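Local coordinates for chemotaxis signal transduction protein (Thermoanaerobacter tengcongensis, PDB 2QDL), which acts as a scaffolding protein in chemotaxis signalling, probably coupling chemoreceptors to the histidine kinase CheA, at residues Pro44-Pro47 / Glu48-Gly52; Pro62-Leu66 / Lys67-Gly71; Pro113-Pro116 / Val117-Ile120. All blocks are in the same frame, centred on the assembly; numbering follows the deposited sequence.

Interaction 1 of 3, residues Pro44-Pro47 / Glu48-Gly52; sequences PETP and EFIEG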
loop_
_atom_site.group_PDB
_atom_site.type_symbol
_atom_site.label_atom_id
_atom_site.label_comp_id
_atom_site.label_asym_id
_atom_site.label_seq_id
_atom_site.Cartn_x
_atom_site.Cartn_y
_atom_site.Cartn_z
ATOM N N PRO A 44 -17.376 13.784 4.590
ATOM C CA PRO A 44 -17.117 15.207 4.875
ATOM C C PRO A 44 -16.135 15.374 6.027
ATOM O O PRO A 44 -16.054 14.513 6.894
ATOM C CB PRO A 44 -18.499 15.754 5.285
ATOM C CG PRO A 44 -19.510 14.780 4.719
ATOM C CD PRO A 44 -18.802 13.437 4.773
ATOM N N GLU A 45 -15.384 16.473 6.022
ATOM C CA GLU A 45 -14.508 16.847 7.146
ATOM C C GLU A 45 -13.323 15.925 7.359
ATOM O O GLU A 45 -12.795 15.845 8.467
ATOM C CB GLU A 45 -15.296 16.956 8.464
ATOM C CG GLU A 45 -16.644 17.677 8.380
ATOM C CD GLU A 45 -16.503 19.182 8.447
ATOM O OE1 GLU A 45 -16.722 19.758 9.550
ATOM O OE2 GLU A 45 -16.168 19.787 7.395
ATOM N N THR A 46 -12.901 15.208 6.316
ATOM C CA THR A 46 -11.683 14.391 6.406
ATOM C C THR A 46 -10.561 15.009 5.572
ATOM O O THR A 46 -10.832 15.755 4.625
ATOM C CB THR A 46 -11.911 12.923 5.941
ATOM O OG1 THR A 46 -12.352 12.893 4.579
ATOM C CG2 THR A 46 -12.910 12.234 6.813
ATOM N N PRO A 47 -9.293 14.676 5.894
ATOM C CA PRO A 47 -8.192 15.083 5.026
ATOM C C PRO A 47 -8.420 14.625 3.590
ATOM O O PRO A 47 -9.044 13.577 3.340
ATOM C CB PRO A 47 -6.991 14.344 5.618
ATOM C CG PRO A 47 -7.344 14.132 7.041
ATOM C CD PRO A 47 -8.819 13.915 7.065
ATOM N N GLU A 48 -7.914 15.411 2.656
ATOM C CA GLU A 48 -8.016 15.101 1.237
ATOM C C GLU A 48 -7.491 13.709 0.863
ATOM O O GLU A 48 -8.023 13.084 -0.040
ATOM C CB GLU A 48 -7.282 16.170 0.410
ATOM C CG GLU A 48 -7.922 17.553 0.472
ATOM C CD GLU A 48 -7.569 18.362 1.742
ATOM O OE1 GLU A 48 -6.830 17.844 2.640
ATOM O OE2 GLU A 48 -8.045 19.533 1.834
ATOM N N PHE A 49 -6.447 13.237 1.542
ATOM C CA PHE A 49 -5.844 11.931 1.217
ATOM C C PHE A 49 -6.716 10.755 1.662
ATOM O O PHE A 49 -6.511 9.640 1.206
ATOM C CB PHE A 49 -4.404 11.804 1.753
ATOM C CG PHE A 49 -4.317 11.679 3.237
ATOM C CD1 PHE A 49 -4.010 12.788 4.026
ATOM C CD2 PHE A 49 -4.526 10.459 3.866
ATOM C CE1 PHE A 49 -3.922 12.676 5.421
ATOM C CE2 PHE A 49 -4.446 10.354 5.261
ATOM C CZ PHE A 49 -4.146 11.475 6.035
ATOM N N ILE A 50 -7.679 11.013 2.563
ATOM C CA ILE A 50 -8.736 10.045 2.865
ATOM C C ILE A 50 -9.841 10.165 1.827
ATOM O O ILE A 50 -10.745 11.004 1.941
ATOM C CB ILE A 50 -9.343 10.219 4.262
ATOM C CG1 ILE A 50 -8.250 10.415 5.330
ATOM C CG2 ILE A 50 -10.288 9.031 4.582
ATOM C CD1 ILE A 50 -7.707 9.135 5.887
ATOM N N GLU A 51 -9.767 9.322 0.804
ATOM C CA GLU A 51 -10.706 9.426 -0.301
ATOM C C GLU A 51 -12.128 9.201 0.170
ATOM O O GLU A 51 -13.068 9.767 -0.386
ATOM C CB GLU A 51 -10.364 8.416 -1.407
ATOM C CG GLU A 51 -11.132 8.682 -2.713
ATOM C CD GLU A 51 -10.802 10.052 -3.320
ATOM O OE1 GLU A 51 -9.665 10.535 -3.111
ATOM O OE2 GLU A 51 -11.677 10.627 -4.011
ATOM N N GLY A 52 -12.286 8.331 1.172
ATOM C CA GLY A 52 -13.598 8.002 1.671
ATOM C C GLY A 52 -13.698 6.618 2.226
ATOM O O GLY A 52 -12.734 6.070 2.746
HETATM O O HOH W 1 -13.525 11.192 2.728
#
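P47 and I50 are the ends of a type I beta turn, closed by I50 N donating to P47 O at 3.0 Å. The N-H...O angle is 137°, so the bond is well bent. The donor lies above the carbonyl plane, 55° out of it. The turn brings two side chains back onto the P47 ring. F49 meets the proline obliquely, with F49 CE1 3.5 Å from P47 CB. Its chi1 of 71° sets CG between the backbone N and the carbonyl carbon, which brings CD1 and CE1 of the ring back to P47 CB. I50 lies alongside P47 and points the same way; P47 CD and I50 CG1 are 3.9 Å apart. T46 crosses I50 at about a right angle, with T46 OG1 4.0 Å from I50 CB. One water joins the two residues. It is placed to donate to T46 OG1 (2.8 Å) and to I50 O (2.9 Å), though it has more acceptors in reach than protons. T46 OG1 is also hydrogen-bonded to the carbonyl O of I43, so this hydroxyl has two partners, the water and the I43 carbonyl. The turn thus carries the chain from the loop after strand 33-36 into strand 50-56. That strand pairs with 59-65 in an antiparallel manner, and at its start E51 and G52 both face V63 in a classic beta bulge. The backbone angles of G52 call for glycine. V147 of strand 146-147 packs on both P47 and F49, while I50 is covered by F145 and L153.

Interaction 2 of 3, residues Pro62-Leu66 / Lys67-Gly71; sequences PVIDL and KKRFG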
loop_
_atom_site.group_PDB
_atom_site.type_symbol
_atom_site.label_atom_id
_atom_site.label_comp_id
_atom_site.label_asym_id
_atom_site.label_seq_id
_atom_site.Cartn_x
_atom_site.Cartn_y
_atom_site.Cartn_z
ATOM N N PRO A 62 -12.083 2.459 5.617
ATOM C CA PRO A 62 -11.534 3.716 5.130
ATOM C C PRO A 62 -10.470 3.505 4.037
ATOM O O PRO A 62 -9.606 2.649 4.170
ATOM C CB PRO A 62 -10.937 4.354 6.397
ATOM C CG PRO A 62 -10.566 3.215 7.236
ATOM C CD PRO A 62 -11.629 2.160 6.997
ATOM N N VAL A 63 -10.556 4.306 2.982
ATOM C CA VAL A 63 -9.697 4.196 1.819
ATOM C C VAL A 63 -8.826 5.439 1.668
ATOM O O VAL A 63 -9.303 6.545 1.669
ATOM C CB VAL A 63 -10.492 3.974 0.520
ATOM C CG1 VAL A 63 -9.524 3.689 -0.634
ATOM C CG2 VAL A 63 -11.477 2.831 0.694
ATOM N N ILE A 64 -7.521 5.216 1.568
ATOM C CA ILE A 64 -6.561 6.293 1.377
ATOM C C ILE A 64 -6.119 6.323 -0.087
ATOM O O ILE A 64 -5.909 5.274 -0.730
ATOM C CB ILE A 64 -5.338 6.124 2.348
ATOM C CG1 ILE A 64 -4.266 7.175 2.111
ATOM C CG2 ILE A 64 -4.667 4.802 2.151
ATOM C CD1 ILE A 64 -3.369 7.362 3.330
ATOM N N ASP A 65 -5.999 7.543 -0.600
ATOM C CA ASP A 65 -5.375 7.796 -1.872
ATOM C C ASP A 65 -3.906 8.032 -1.567
ATOM O O ASP A 65 -3.557 9.052 -0.971
ATOM C CB ASP A 65 -6.048 8.983 -2.610
ATOM C CG ASP A 65 -5.391 9.271 -3.987
ATOM O OD1 ASP A 65 -4.140 9.298 -4.066
ATOM O OD2 ASP A 65 -6.109 9.501 -4.970
ATOM N N LEU A 66 -3.059 7.052 -1.918
ATOM C CA LEU A 66 -1.601 7.098 -1.654
ATOM C C LEU A 66 -0.879 8.245 -2.354
ATOM O O LEU A 66 0.069 8.801 -1.807
ATOM C CB LEU A 66 -0.922 5.761 -2.019
ATOM C CG LEU A 66 -1.387 4.511 -1.262
ATOM C CD1 LEU A 66 -0.650 3.271 -1.778
ATOM C CD2 LEU A 66 -1.187 4.667 0.267
ATOM N N LYS A 67 -1.302 8.596 -3.565
ATOM C CA LYS A 67 -0.701 9.729 -4.289
ATOM C C LYS A 67 -0.886 11.027 -3.529
ATOM O O LYS A 67 0.054 11.817 -3.441
ATOM C CB LYS A 67 -1.279 9.869 -5.684
ATOM C CG LYS A 67 -0.956 8.705 -6.628
ATOM C CD LYS A 67 -1.750 8.880 -7.905
ATOM C CE LYS A 67 -1.929 7.557 -8.599
ATOM N NZ LYS A 67 -2.899 7.625 -9.728
ATOM N N LYS A 68 -2.075 11.213 -2.940
ATOM C CA LYS A 68 -2.368 12.388 -2.121
ATOM C C LYS A 68 -1.631 12.330 -0.781
ATOM O O LYS A 68 -1.137 13.355 -0.272
ATOM C CB LYS A 68 -3.868 12.513 -1.887
ATOM C CG LYS A 68 -4.664 12.638 -3.144
ATOM C CD LYS A 68 -6.157 12.883 -2.827
ATOM C CE LYS A 68 -6.950 12.863 -4.098
ATOM N NZ LYS A 68 -8.366 13.058 -3.796
ATOM N N ARG A 69 -1.524 11.129 -0.227
ATOM C CA ARG A 69 -0.738 10.926 0.992
ATOM C C ARG A 69 0.766 11.183 0.784
ATOM O O ARG A 69 1.415 11.810 1.637
ATOM C CB ARG A 69 -0.980 9.508 1.541
ATOM C CG ARG A 69 -0.385 9.244 2.894
ATOM C CD ARG A 69 -0.818 10.346 3.888
ATOM N NE ARG A 69 -0.811 9.934 5.290
ATOM C CZ ARG A 69 -0.586 10.773 6.297
ATOM N NH1 ARG A 69 -0.353 12.050 6.055
ATOM N NH2 ARG A 69 -0.608 10.344 7.543
ATOM N N PHE A 70 1.310 10.698 -0.343
ATOM C CA PHE A 70 2.741 10.813 -0.636
ATOM C C PHE A 70 3.141 12.089 -1.414
ATOM O O PHE A 70 4.287 12.482 -1.390
ATOM C CB PHE A 70 3.232 9.572 -1.409
ATOM C CG PHE A 70 2.992 8.259 -0.711
ATOM C CD1 PHE A 70 2.816 8.193 0.671
ATOM C CD2 PHE A 70 2.945 7.077 -1.447
ATOM C CE1 PHE A 70 2.609 6.996 1.287
ATOM C CE2 PHE A 70 2.723 5.866 -0.819
ATOM C CZ PHE A 70 2.576 5.823 0.564
ATOM N N GLY A 71 2.195 12.699 -2.125
ATOM C CA GLY A 71 2.450 13.864 -2.987
ATOM C C GLY A 71 2.927 13.474 -4.373
ATOM O O GLY A 71 3.767 14.133 -4.956
#
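With chi1 at -180°, D65 turns its carboxylate toward the first turn of helix 66-70, and chi2 of -45° brings OD1 near the amides there. D65 is the N-cap. D65 OD1 accepts from K68 N at 3.0 Å with an N-H...O angle of 158°, and the donor comes from above the carboxylate plane. D65 O takes the next helical bond, from R69 N at 3.0 Å, in the carbonyl plane. The K68 chain runs extended across the carboxylate at about a right angle, with K68 CG 3.5 Å from D65 CG. K68 NZ ends 4.4 Å from D65 OD2, too far for a salt bridge, and pairs with E51 instead. One residue on, F70 N donates to L66 O at 2.7 Å. L66 and F70 lie side by side, L66 CB 3.8 Å from F70 CE2, and L66 C lies over one face of the ring. The methyl end of I64 meets the aliphatic part of R69, with I64 CD1 3.6 Å from R69 CG. The guanidinium goes on to the carbonyls of L144 and E146 and makes a cation-pi contact with F49. Replacing D65 with an alanine would probably leave K68 N without its capping acceptor and fray the helix start. The contact has a polar and an apolar side. A capped polar edge starts the helix at the end of strand 59-65, and L66 packs inward on F17, L19 and I139. The carboxylate sits at the N-terminal end of this short helix, where the amide N-H groups would probably favour its negative charge.

Interaction 3 of 3, residues Pro113-Pro116 / Val117-Ile120; sequences PPPP and VTTI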
loop_
_atom_site.group_PDB
_atom_site.type_symbol
_atom_site.label_atom_id
_atom_site.label_comp_id
_atom_site.label_asym_id
_atom_site.label_seq_id
_atom_site.Cartn_x
_atom_site.Cartn_y
_atom_site.Cartn_z
ATOM N N PRO A 113 17.684 -0.258 3.549
ATOM C CA PRO A 113 17.002 0.783 4.320
ATOM C C PRO A 113 16.951 2.021 3.443
ATOM O O PRO A 113 17.855 2.210 2.637
ATOM C CB PRO A 113 17.942 1.001 5.518
ATOM C CG PRO A 113 19.325 0.575 4.997
ATOM C CD PRO A 113 18.998 -0.612 4.129
ATOM N N PRO A 114 15.902 2.860 3.563
ATOM C CA PRO A 114 15.912 4.033 2.697
ATOM C C PRO A 114 16.983 5.045 3.129
ATOM O O PRO A 114 17.308 5.106 4.312
ATOM C CB PRO A 114 14.523 4.636 2.918
ATOM C CG PRO A 114 14.164 4.219 4.322
ATOM C CD PRO A 114 14.736 2.844 4.469
ATOM N N PRO A 115 17.505 5.850 2.188
ATOM C CA PRO A 115 18.323 6.977 2.668
ATOM C C PRO A 115 17.395 7.948 3.441
ATOM O O PRO A 115 16.175 7.790 3.370
ATOM C CB PRO A 115 18.839 7.626 1.378
ATOM C CG PRO A 115 17.895 7.173 0.304
ATOM C CD PRO A 115 17.366 5.827 0.717
ATOM N N PRO A 116 17.971 8.936 4.167
ATOM C CA PRO A 116 17.186 9.868 4.992
ATOM C C PRO A 116 16.059 10.567 4.233
ATOM O O PRO A 116 14.970 10.749 4.780
ATOM C CB PRO A 116 18.235 10.889 5.448
ATOM C CG PRO A 116 19.511 10.099 5.461
ATOM C CD PRO A 116 19.418 9.223 4.252
ATOM N N VAL A 117 16.343 10.955 2.989
ATOM C CA VAL A 117 15.386 11.619 2.120
ATOM C C VAL A 117 15.310 10.879 0.779
ATOM O O VAL A 117 16.320 10.739 0.070
ATOM C CB VAL A 117 15.713 13.145 1.910
ATOM C CG1 VAL A 117 14.581 13.839 1.185
ATOM C CG2 VAL A 117 15.950 13.840 3.246
ATOM N N THR A 118 14.122 10.398 0.425
ATOM C CA THR A 118 13.986 9.575 -0.789
ATOM C C THR A 118 12.742 9.969 -1.590
ATOM O O THR A 118 12.239 11.085 -1.438
ATOM C CB THR A 118 14.061 8.022 -0.465
ATOM O OG1 THR A 118 13.948 7.270 -1.684
ATOM C CG2 THR A 118 12.981 7.572 0.520
ATOM N N THR A 119 12.252 9.074 -2.449
ATOM C CA THR A 119 11.078 9.358 -3.282
ATOM C C THR A 119 9.873 9.873 -2.480
ATOM O O THR A 119 9.224 10.837 -2.874
ATOM C CB THR A 119 10.661 8.094 -4.070
ATOM O OG1 THR A 119 11.816 7.549 -4.703
ATOM C CG2 THR A 119 9.666 8.446 -5.116
ATOM N N ILE A 120 9.561 9.206 -1.366
ATOM C CA ILE A 120 8.459 9.615 -0.486
ATOM C C ILE A 120 9.013 9.703 0.924
ATOM O O ILE A 120 10.089 9.174 1.187
ATOM C CB ILE A 120 7.216 8.679 -0.604
ATOM C CG1 ILE A 120 7.532 7.274 -0.077
ATOM C CG2 ILE A 120 6.720 8.644 -2.076
ATOM C CD1 ILE A 120 6.347 6.351 0.142
#
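The run of four prolines, P113 to P116, and the residues after it form a surface loop between strands 91-106 and 125-131. P114 and P115 meet T118 where the chain bends back. P113 to P115 have the backbone angles of a polyproline II stretch; at P116 psi falls to -40° and the chain turns. T118 then points its side chain back at the prolines. Its methyl CG2 faces P114, with T118 CG2 4.1 Å from P114 CB. T118 CB sits against P115 CG, at 4.0 Å, and P115 CD, and the two side chains cross at about a right angle. The T118 hydroxyl is anti to the backbone N, chi1 -179°, which leaves the methyl as the branch that meets P114. V117 points its CB away from the prolines. Beneath the loop, P114 rests on V125 and T118 on I128, both of strand 125-131. The contacts between the two arms of the bend are van der Waals ones, mostly between carbons, with no hydrogen bond. The four prolines offer no backbone N-H, so within 113-120 the bend probably rests on ring stiffness and van der Waals contact, helped by the seat on strand 125-131.

How the interactions relate
Along the chain the three contacts come in series: 44-52, then 62-71, then 113-120. Interactions 1 and 2 are neighbours, their centres 9 Å apart. They share the antiparallel pair of strands 50-56 and 59-65. F49 O, just before the first strand, probably bonds to D65 N, and G52 O to V63 N. The turn before one strand thus sits beside the helix after the other. Interaction 3 lies apart, its centre 18 Å from interaction 2 and 26 Å from interaction 1. All three lie within the CheW-like domain, a mostly beta fold. Helix 66-70 touches both other contacts, the turn at 47-50 closely and the proline loop through F70 CB on I120 CG2 at 3.7 Å.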